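Local coordinates for EDTA monooxygenase (PDB 5DQP), which probably acts as an FMN-dependent monooxygenase that works with a partner flavin reductase in the bacterial breakdown of EDTA, at residues T97-P102 / A134-A139; R107-V112 / I120-V125; H143-E148 / G189-V194. All coordinates share one frame; numbering follows the deposited sequence.

Contact 1 (T97-P102 / A134-A139); sequences TSFSLP and ANYGAA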
loop_
_atom_site.group_PDB
_atom_site.type_symbol
_atom_site.label_atom_id
_atom_site.label_comp_id
_atom_site.label_asym_id
_atom_site.label_seq_id
_atom_site.Cartn_x
_atom_site.Cartn_y
_atom_site.Cartn_z
ATOM N N THR A 97 -13.044 6.950 -3.104
ATOM C CA THR A 97 -14.069 6.072 -3.662
ATOM C C THR A 97 -14.320 6.345 -5.146
ATOM O O THR A 97 -15.036 5.572 -5.800
ATOM C CB THR A 97 -15.390 6.219 -2.890
ATOM O OG1 THR A 97 -15.790 7.592 -2.896
ATOM C CG2 THR A 97 -15.233 5.726 -1.450
ATOM N N SER A 98 -13.764 7.433 -5.680
ATOM C CA SER A 98 -14.043 7.829 -7.058
ATOM C C SER A 98 -13.179 7.065 -8.044
ATOM O O SER A 98 -13.646 6.686 -9.120
ATOM C CB SER A 98 -13.796 9.325 -7.238
ATOM O OG SER A 98 -14.656 10.066 -6.411
ATOM N N PHE A 99 -11.932 6.871 -7.707
ATOM C CA PHE A 99 -10.984 6.226 -8.562
ATOM C C PHE A 99 -10.224 5.172 -7.783
ATOM O O PHE A 99 -9.032 5.219 -7.632
ATOM C CB PHE A 99 -10.035 7.259 -9.155
ATOM C CG PHE A 99 -10.741 8.396 -9.806
ATOM C CD1 PHE A 99 -11.299 8.247 -11.027
ATOM C CD2 PHE A 99 -10.913 9.580 -9.147
ATOM C CE1 PHE A 99 -11.974 9.275 -11.604
ATOM C CE2 PHE A 99 -11.576 10.615 -9.718
ATOM C CZ PHE A 99 -12.112 10.466 -10.952
ATOM N N SER A 100 -10.966 4.212 -7.313
ATOM C CA SER A 100 -10.446 2.975 -6.771
ATOM C C SER A 100 -11.372 1.850 -7.216
ATOM O O SER A 100 -12.562 2.068 -7.446
ATOM C CB SER A 100 -10.334 3.030 -5.234
ATOM O OG SER A 100 -9.378 3.982 -4.800
ATOM N N LEU A 101 -10.813 0.663 -7.371
ATOM C CA LEU A 101 -11.633 -0.537 -7.518
ATOM C C LEU A 101 -11.996 -1.079 -6.135
ATOM O O LEU A 101 -11.098 -1.313 -5.320
ATOM C CB LEU A 101 -10.881 -1.578 -8.321
ATOM C CG LEU A 101 -10.493 -1.003 -9.686
ATOM C CD1 LEU A 101 -9.513 -1.904 -10.413
ATOM C CD2 LEU A 101 -11.786 -0.793 -10.545
ATOM N N PRO A 102 -13.289 -1.281 -5.838
ATOM C CA PRO A 102 -13.686 -1.698 -4.475
ATOM C C PRO A 102 -13.044 -2.983 -3.987
ATOM O O PRO A 102 -12.802 -3.141 -2.782
ATOM C CB PRO A 102 -15.216 -1.884 -4.584
ATOM C CG PRO A 102 -15.618 -1.319 -5.873
ATOM C CD PRO A 102 -14.424 -1.255 -6.774
ATOM N N ALA A 134 -8.125 13.138 -14.377
ATOM C CA ALA A 134 -7.433 12.977 -15.659
ATOM C C ALA A 134 -6.381 11.871 -15.633
ATOM O O ALA A 134 -6.002 11.353 -16.695
ATOM C CB ALA A 134 -6.773 14.295 -16.070
ATOM N N ASN A 135 -5.878 11.521 -14.455
ATOM C CA ASN A 135 -4.959 10.393 -14.322
ATOM C C ASN A 135 -5.678 9.061 -14.426
ATOM O O ASN A 135 -5.019 8.030 -14.590
ATOM C CB ASN A 135 -4.192 10.507 -12.995
ATOM C CG ASN A 135 -3.240 11.669 -13.006
ATOM O OD1 ASN A 135 -2.775 12.050 -14.073
ATOM N ND2 ASN A 135 -2.924 12.232 -11.839
ATOM N N TYR A 136 -7.014 9.070 -14.382
ATOM C CA TYR A 136 -7.836 7.884 -14.583
ATOM C C TYR A 136 -8.723 7.998 -15.808
ATOM O O TYR A 136 -9.704 7.264 -15.920
ATOM C CB TYR A 136 -8.675 7.604 -13.334
ATOM C CG TYR A 136 -7.762 7.300 -12.168
ATOM C CD1 TYR A 136 -7.319 6.015 -11.950
ATOM C CD2 TYR A 136 -7.290 8.314 -11.340
ATOM C CE1 TYR A 136 -6.465 5.722 -10.924
ATOM C CE2 TYR A 136 -6.406 8.037 -10.299
ATOM C CZ TYR A 136 -6.008 6.732 -10.095
ATOM O OH TYR A 136 -5.155 6.394 -9.081
ATOM N N GLY A 137 -8.410 8.916 -16.718
ATOM C CA GLY A 137 -9.156 9.003 -17.954
ATOM C C GLY A 137 -10.583 9.458 -17.800
ATOM O O GLY A 137 -11.430 9.084 -18.616
ATOM N N ALA A 138 -10.882 10.278 -16.784
ATOM C CA ALA A 138 -12.265 10.661 -16.528
ATOM C C ALA A 138 -12.364 12.150 -16.222
ATOM O O ALA A 138 -11.371 12.884 -16.161
ATOM C CB ALA A 138 -12.865 9.834 -15.383
ATOM N N ALA A 139 -13.594 12.602 -16.053
ATOM C CA ALA A 139 -13.846 13.934 -15.546
ATOM C C ALA A 139 -14.493 13.809 -14.171
ATOM O O ALA A 139 -14.893 12.724 -13.741
ATOM C CB ALA A 139 -14.713 14.738 -16.529
HETATM O O HOH W 1 -7.163 6.679 -6.637
#

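Contact 2 (R107-V112 / I120-V125); sequences RQIASV and IGWNAV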
loop_
_atom_site.group_PDB
_atom_site.type_symbol
_atom_site.label_atom_id
_atom_site.label_comp_id
_atom_site.label_asym_id
_atom_site.label_seq_id
_atom_site.Cartn_x
_atom_site.Cartn_y
_atom_site.Cartn_z
ATOM N N ARG A 107 -9.447 -5.141 -0.087
ATOM C CA ARG A 107 -8.409 -6.122 0.161
ATOM C C ARG A 107 -7.119 -5.475 0.668
ATOM O O ARG A 107 -6.428 -6.036 1.527
ATOM C CB ARG A 107 -8.182 -6.880 -1.139
ATOM C CG ARG A 107 -6.843 -7.450 -1.296
ATOM C CD ARG A 107 -6.740 -8.204 -2.597
ATOM N NE ARG A 107 -5.968 -9.409 -2.364
ATOM C CZ ARG A 107 -5.124 -9.931 -3.237
ATOM N NH1 ARG A 107 -4.476 -11.037 -2.922
ATOM N NH2 ARG A 107 -4.929 -9.349 -4.417
ATOM N N GLN A 108 -6.790 -4.285 0.166
ATOM C CA GLN A 108 -5.553 -3.639 0.581
ATOM C C GLN A 108 -5.681 -3.012 1.973
ATOM O O GLN A 108 -4.775 -3.153 2.801
ATOM C CB GLN A 108 -5.139 -2.616 -0.473
ATOM C CG GLN A 108 -4.587 -3.260 -1.726
ATOM C CD GLN A 108 -4.035 -2.232 -2.704
ATOM O OE1 GLN A 108 -4.420 -1.067 -2.660
ATOM N NE2 GLN A 108 -3.130 -2.660 -3.587
ATOM N N ILE A 109 -6.804 -2.365 2.274
ATOM C CA ILE A 109 -7.009 -1.881 3.644
ATOM C C ILE A 109 -7.116 -3.056 4.623
ATOM O O ILE A 109 -6.595 -2.997 5.741
ATOM C CB ILE A 109 -8.252 -0.975 3.728
ATOM C CG1 ILE A 109 -8.135 0.211 2.760
ATOM C CG2 ILE A 109 -8.522 -0.530 5.196
ATOM C CD1 ILE A 109 -7.002 1.159 3.060
ATOM N N ALA A 110 -7.819 -4.118 4.235
ATOM C CA ALA A 110 -7.977 -5.257 5.141
ATOM C C ALA A 110 -6.653 -5.966 5.363
ATOM O O ALA A 110 -6.382 -6.454 6.468
ATOM C CB ALA A 110 -9.021 -6.237 4.599
ATOM N N SER A 111 -5.807 -6.019 4.334
ATOM C CA SER A 111 -4.493 -6.623 4.494
ATOM C C SER A 111 -3.644 -5.813 5.452
ATOM O O SER A 111 -2.970 -6.376 6.316
ATOM C CB SER A 111 -3.759 -6.736 3.149
ATOM O OG SER A 111 -4.479 -7.475 2.189
ATOM N N VAL A 112 -3.607 -4.487 5.277
ATOM C CA VAL A 112 -2.674 -3.731 6.084
ATOM C C VAL A 112 -3.167 -3.704 7.515
ATOM O O VAL A 112 -2.363 -3.714 8.462
ATOM C CB VAL A 112 -2.432 -2.317 5.506
ATOM C CG1 VAL A 112 -3.644 -1.398 5.721
ATOM C CG2 VAL A 112 -1.167 -1.725 6.110
ATOM N N ILE A 120 -4.882 -0.130 11.432
ATOM C CA ILE A 120 -5.027 0.747 10.262
ATOM C C ILE A 120 -6.503 1.068 10.004
ATOM O O ILE A 120 -7.322 0.156 9.869
ATOM C CB ILE A 120 -4.400 0.119 8.997
ATOM C CG1 ILE A 120 -2.893 -0.114 9.169
ATOM C CG2 ILE A 120 -4.680 0.982 7.757
ATOM C CD1 ILE A 120 -2.098 1.109 9.437
ATOM N N GLY A 121 -6.830 2.360 9.891
ATOM C CA GLY A 121 -8.122 2.804 9.411
ATOM C C GLY A 121 -8.054 3.428 8.009
ATOM O O GLY A 121 -6.988 3.607 7.413
ATOM N N TRP A 122 -9.230 3.775 7.490
ATOM C CA TRP A 122 -9.359 4.270 6.126
ATOM C C TRP A 122 -10.192 5.545 6.122
ATOM O O TRP A 122 -11.361 5.526 6.512
ATOM C CB TRP A 122 -9.983 3.205 5.226
ATOM C CG TRP A 122 -10.402 3.662 3.852
ATOM C CD1 TRP A 122 -9.733 4.510 3.020
ATOM C CD2 TRP A 122 -11.613 3.298 3.163
ATOM N NE1 TRP A 122 -10.441 4.692 1.851
ATOM C CE2 TRP A 122 -11.600 3.960 1.917
ATOM C CE3 TRP A 122 -12.697 2.478 3.484
ATOM C CZ2 TRP A 122 -12.632 3.826 0.993
ATOM C CZ3 TRP A 122 -13.721 2.341 2.569
ATOM C CH2 TRP A 122 -13.687 3.012 1.337
ATOM N N ASN A 123 -9.583 6.650 5.688
ATOM C CA ASN A 123 -10.282 7.913 5.446
ATOM C C ASN A 123 -10.867 7.844 4.039
ATOM O O ASN A 123 -10.148 7.974 3.053
ATOM C CB ASN A 123 -9.309 9.091 5.605
ATOM C CG ASN A 123 -9.926 10.426 5.191
ATOM O OD1 ASN A 123 -9.243 11.320 4.698
ATOM N ND2 ASN A 123 -11.218 10.559 5.401
ATOM N N ALA A 124 -12.170 7.607 3.926
ATOM C CA ALA A 124 -12.785 7.373 2.625
ATOM C C ALA A 124 -13.222 8.716 2.054
ATOM O O ALA A 124 -14.091 9.372 2.622
ATOM C CB ALA A 124 -13.963 6.412 2.761
ATOM N N VAL A 125 -12.605 9.148 0.959
ATOM C CA VAL A 125 -12.889 10.467 0.406
ATOM C C VAL A 125 -13.491 10.307 -0.991
ATOM O O VAL A 125 -13.462 9.233 -1.584
ATOM C CB VAL A 125 -11.636 11.375 0.361
ATOM C CG1 VAL A 125 -11.061 11.586 1.778
ATOM C CG2 VAL A 125 -10.571 10.812 -0.576
#

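Contact 3 (H143-E148 / G189-V194); sequences HDNRYE and GKYFKV. With SO4 (sulfate ion), chain D.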
loop_
_atom_site.group_PDB
_atom_site.type_symbol
_atom_site.label_atom_id
_atom_site.label_comp_id
_atom_site.label_asym_id
_atom_site.label_seq_id
_atom_site.Cartn_x
_atom_site.Cartn_y
_atom_site.Cartn_z
ATOM N N HIS A 143 -21.396 16.762 -7.555
ATOM C CA HIS A 143 -21.396 16.532 -6.115
ATOM C C HIS A 143 -22.324 15.379 -5.711
ATOM O O HIS A 143 -21.948 14.511 -4.914
ATOM C CB HIS A 143 -21.789 17.834 -5.412
ATOM C CG HIS A 143 -21.732 17.759 -3.922
ATOM N ND1 HIS A 143 -20.549 17.845 -3.219
ATOM C CD2 HIS A 143 -22.713 17.602 -3.001
ATOM C CE1 HIS A 143 -20.805 17.747 -1.927
ATOM N NE2 HIS A 143 -22.109 17.599 -1.767
ATOM N N ASP A 144 -23.541 15.345 -6.260
ATOM C CA ASP A 144 -24.491 14.308 -5.868
ATOM C C ASP A 144 -24.060 12.925 -6.346
ATOM O O ASP A 144 -24.283 11.931 -5.646
ATOM C CB ASP A 144 -25.883 14.628 -6.405
ATOM C CG ASP A 144 -26.521 15.819 -5.710
ATOM O OD1 ASP A 144 -26.259 16.013 -4.501
ATOM O OD2 ASP A 144 -27.278 16.561 -6.378
ATOM N N ASN A 145 -23.479 12.823 -7.547
ATOM C CA ASN A 145 -23.102 11.498 -8.048
ATOM C C ASN A 145 -21.859 10.980 -7.337
ATOM O O ASN A 145 -21.745 9.779 -7.082
ATOM C CB ASN A 145 -22.871 11.524 -9.564
ATOM C CG ASN A 145 -24.169 11.561 -10.359
ATOM O OD1 ASN A 145 -25.246 11.251 -9.842
ATOM N ND2 ASN A 145 -24.067 11.938 -11.630
ATOM N N ARG A 146 -20.909 11.868 -7.047
ATOM C CA ARG A 146 -19.778 11.547 -6.182
ATOM C C ARG A 146 -20.214 10.797 -4.937
ATOM O O ARG A 146 -19.664 9.746 -4.593
ATOM C CB ARG A 146 -19.060 12.834 -5.765
ATOM C CG ARG A 146 -17.953 13.300 -6.716
ATOM C CD ARG A 146 -17.210 14.515 -6.125
ATOM N NE ARG A 146 -17.871 15.771 -6.470
ATOM C CZ ARG A 146 -17.665 16.927 -5.848
ATOM N NH1 ARG A 146 -16.824 16.991 -4.830
ATOM N NH2 ARG A 146 -18.317 18.015 -6.233
ATOM N N TYR A 147 -21.189 11.346 -4.229
ATOM C CA TYR A 147 -21.554 10.791 -2.944
ATOM C C TYR A 147 -22.446 9.567 -3.089
ATOM O O TYR A 147 -22.345 8.630 -2.286
ATOM C CB TYR A 147 -22.177 11.894 -2.085
ATOM C CG TYR A 147 -21.083 12.619 -1.345
ATOM C CD1 TYR A 147 -20.485 12.030 -0.246
ATOM C CD2 TYR A 147 -20.594 13.849 -1.785
ATOM C CE1 TYR A 147 -19.450 12.635 0.422
ATOM C CE2 TYR A 147 -19.554 14.472 -1.116
ATOM C CZ TYR A 147 -18.994 13.849 -0.006
ATOM O OH TYR A 147 -17.971 14.421 0.695
ATOM N N GLU A 148 -23.267 9.515 -4.131
ATOM C CA GLU A 148 -24.028 8.299 -4.379
ATOM C C GLU A 148 -23.102 7.138 -4.739
ATOM O O GLU A 148 -23.317 5.996 -4.315
ATOM C CB GLU A 148 -25.057 8.551 -5.482
ATOM C CG GLU A 148 -25.723 7.293 -5.991
ATOM C CD GLU A 148 -26.816 7.581 -7.010
ATOM O OE1 GLU A 148 -27.929 7.034 -6.857
ATOM O OE2 GLU A 148 -26.565 8.350 -7.961
ATOM N N GLY A 189 -25.047 -3.083 -8.364
ATOM C CA GLY A 189 -25.725 -1.825 -8.153
ATOM C C GLY A 189 -25.587 -0.890 -9.338
ATOM O O GLY A 189 -25.171 -1.304 -10.419
ATOM N N LYS A 190 -25.916 0.382 -9.152
ATOM C CA LYS A 190 -25.794 1.310 -10.264
ATOM C C LYS A 190 -24.346 1.463 -10.705
ATOM O O LYS A 190 -24.076 1.656 -11.893
ATOM C CB LYS A 190 -26.375 2.685 -9.898
ATOM C CG LYS A 190 -26.346 3.665 -11.085
ATOM C CD LYS A 190 -26.469 5.140 -10.685
ATOM C CE LYS A 190 -27.882 5.529 -10.306
ATOM N NZ LYS A 190 -28.186 6.947 -10.702
ATOM N N TYR A 191 -23.398 1.402 -9.772
ATOM C CA TYR A 191 -22.016 1.705 -10.110
ATOM C C TYR A 191 -21.098 0.499 -10.121
ATOM O O TYR A 191 -20.084 0.535 -10.814
ATOM C CB TYR A 191 -21.434 2.749 -9.136
ATOM C CG TYR A 191 -22.040 4.129 -9.280
ATOM C CD1 TYR A 191 -21.547 5.036 -10.218
ATOM C CD2 TYR A 191 -23.106 4.522 -8.481
ATOM C CE1 TYR A 191 -22.101 6.305 -10.357
ATOM C CE2 TYR A 191 -23.662 5.768 -8.605
ATOM C CZ TYR A 191 -23.162 6.656 -9.545
ATOM O OH TYR A 191 -23.724 7.897 -9.650
ATOM N N PHE A 192 -21.398 -0.552 -9.355
ATOM C CA PHE A 192 -20.436 -1.622 -9.140
ATOM C C PHE A 192 -21.134 -2.964 -9.270
ATOM O O PHE A 192 -22.304 -3.119 -8.922
ATOM C CB PHE A 192 -19.752 -1.510 -7.762
ATOM C CG PHE A 192 -19.046 -0.199 -7.548
ATOM C CD1 PHE A 192 -17.874 0.099 -8.242
ATOM C CD2 PHE A 192 -19.553 0.746 -6.665
ATOM C CE1 PHE A 192 -17.236 1.315 -8.065
ATOM C CE2 PHE A 192 -18.908 1.983 -6.479
ATOM C CZ PHE A 192 -17.759 2.262 -7.166
ATOM N N LYS A 193 -20.389 -3.928 -9.801
ATOM C CA LYS A 193 -20.769 -5.332 -9.838
ATOM C C LYS A 193 -19.592 -6.109 -9.267
ATOM O O LYS A 193 -18.498 -6.081 -9.836
ATOM C CB LYS A 193 -21.087 -5.779 -11.271
ATOM C CG LYS A 193 -21.715 -7.148 -11.361
ATOM C CD LYS A 193 -21.813 -7.647 -12.796
ATOM C CE LYS A 193 -22.374 -9.073 -12.845
ATOM N NZ LYS A 193 -22.351 -9.641 -14.229
ATOM N N VAL A 194 -19.800 -6.780 -8.134
ATOM C CA VAL A 194 -18.707 -7.425 -7.411
ATOM C C VAL A 194 -19.217 -8.704 -6.759
ATOM O O VAL A 194 -20.093 -8.651 -5.897
ATOM C CB VAL A 194 -18.124 -6.486 -6.340
ATOM C CG1 VAL A 194 -17.123 -7.230 -5.478
ATOM C CG2 VAL A 194 -17.523 -5.207 -6.973
HETATM S S SO4 D . -17.687 17.784 0.845
HETATM O O1 SO4 D . -18.294 18.811 -0.004
HETATM O O2 SO4 D . -16.518 18.355 1.513
HETATM O O3 SO4 D . -18.632 17.300 1.853
HETATM O O4 SO4 D . -17.280 16.664 -0.004
#

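Contact 1 (T97-P102 / A134-A139)
Phe-99 and Tyr-136 join two loop regions that follow neighbouring parallel strands, 90-96 and 120-125, of a TIM-barrel (luciferase-like) fold. The packing is aromatic and apolar. The CB of Phe-99 sits over the centre of one face of the Tyr-136 ring as a CH-pi contact, 3.7 Å from CB to the ring centroid. It lies 14° off the ring normal. The ring planes differ by only 16°, but the rings are displaced along them, with little face-to-face overlap. Phe-99 CG is anti to its own carbonyl carbon (chi1 -52°), which carries the ring past the tyrosine ring to the tyrosine's CB. There CD1 of Phe-99 meets CB of Tyr-136 at 3.6 Å. Farther out, the CB of Ala-138 touches the Phe-99 ring at its edge, 3.9 Å from CE1. Phe-99 also packs on Val-132 and Ala-133 of helix 130-135.

No direct hydrogen bond joins the segments. Their polar link runs through water. The hydroxyl of Tyr-136 has its stronger partner in Thr-104 of the second subunit, and Leu-101 of that subunit packs on the same tyrosine. Tyr-136 is thus part of the dimer interface. One water donates a hydrogen bond to Phe-99 O at 2.6 Å and lies 3.2 Å from Tyr-136 OH.

Contact 2 (R107-V112 / I120-V125)
Val-112 and Ile-120 make the tighter of two apolar contacts between helix 102-115 and strand 120-125. The CG1 of Val-112 presses on CG2 of Ile-120 at 3.3 Å, closer than usual for two carbons. Their side chains cross at about a right angle. Val-112 CG1 stands between its backbone N and carbonyl carbon (chi1 73°), the crowded position, and there it also meets Ile-120 CB at 3.7 Å. The second methyl, CG2, lies 3.9 Å from CG1 of Ile-120.

One helical turn earlier, Ile-109 lies against Trp-122. The touch is looser, 4.0 Å from Ile-109 CG2 to Trp-122 CB. These side chains also cross at about a right angle. All four residues are buried, and no hydrogen bond passes between the two segments.

The CB of Ala-124 covers part of one face of the Trp-122 indole, 3.4 Å above the plane. The indole N-H is bonded to Ala-95 O on strand 90-96, and Trp-161 of helix 143-161 packs on both Ile-109 and Trp-122. Helix 75-85 closes on Val-112 and Ile-120 through Ala-80 and Thr-83.

The carbonyl of Arg-107 is gripped from opposite faces of its plane, by Ser-111 N and by Ser-111 OG, the latter at 2.5 Å from Arg-107 O. This outer side of the helix meets the second subunit, where Ser-111 OG bonds to Asp-74 N and Arg-107 NH1 makes a salt bridge to Asp-57.

Strand 90-96, helix 102-115 and strand 120-125 form a beta-alpha-beta crossover, the repeating element of a TIM barrel, and these residues form the apolar contact between its helix and its second strand.

Contact 3 (H143-E148 / G189-V194)
Glu-148 and Tyr-191 have the nearest CA atoms, 9.0 Å apart, so the start of helix 143-161 and the turn before strand 193-194 meet mainly through side chains, with no backbone hydrogen bond between them. Glu-148 reaches across with CG anti to its backbone N (chi1 169°) and the chain extended beyond. Its OE2 is shared by two donors. The hydroxyl of Tyr-191 gives it a weak hydrogen bond at 3.3 Å. The ammonium of Lys-190 gives it a long, weak one within a salt bridge, with NZ 3.5 Å from OE2. The lysine chain bends near its end and crosses the glutamate at about a right angle. The CG of Glu-148 touches the edge of the Tyr-191 ring, 3.7 Å from CE2, with the carboxylate plane turned 63° from the ring. Shortening Glu-148 to an alanine removes the carboxylate, and Lys-190 would probably lose its charged mate and Tyr-191 OH this acceptor, leaving both side chains freer to turn. Asn-145 adds a looser touch, its OD1 3.7 Å from Tyr-191 OH.

The same helix segment also faces a sulfate ion, probably from the crystallisation liquor. The hydroxyl of Tyr-147 donates to sulfate O4, though the modelled length is doubtfully short. Ser-216 also bonds the ion, and His-143 CE1 lies 3.3 Å from its O1. All three residues are predicted to bind FMN, so the sulfate may mark the place of the FMN phosphate.

Glu-152, one turn on from Glu-148, accepts from the backbone N of Tyr-191 and of Phe-192. Helix 143-161 thus carries the hairpin turn between strands 187-188 and 193-194 along its first half, while Gln-218 and Leu-222 of helix 217-226 pack against Tyr-147.

In the fold
Contact 2 is the buried one, with wholly apolar touches between helix and strand inside the barrel wall. Contacts 1 and 3 lie at the surface of the chain, contact 1 partly under the second subunit. Contact 1 relies on aromatic packing and a water, contact 3 on a long, weak salt bridge and a tyrosine hydroxyl. Along the chain contact 2 is nested in the loop that contact 1 closes, and a probable hydrogen bond joins Thr-97 N to Val-125 O at 2.8 Å. Contacts 1 and 3 meet where Pro-102 packs on Phe-192. Helix 143-161 begins in contact 3 and packs on residues of the other two. All three touch the second subunit, contact 3 through Val-194.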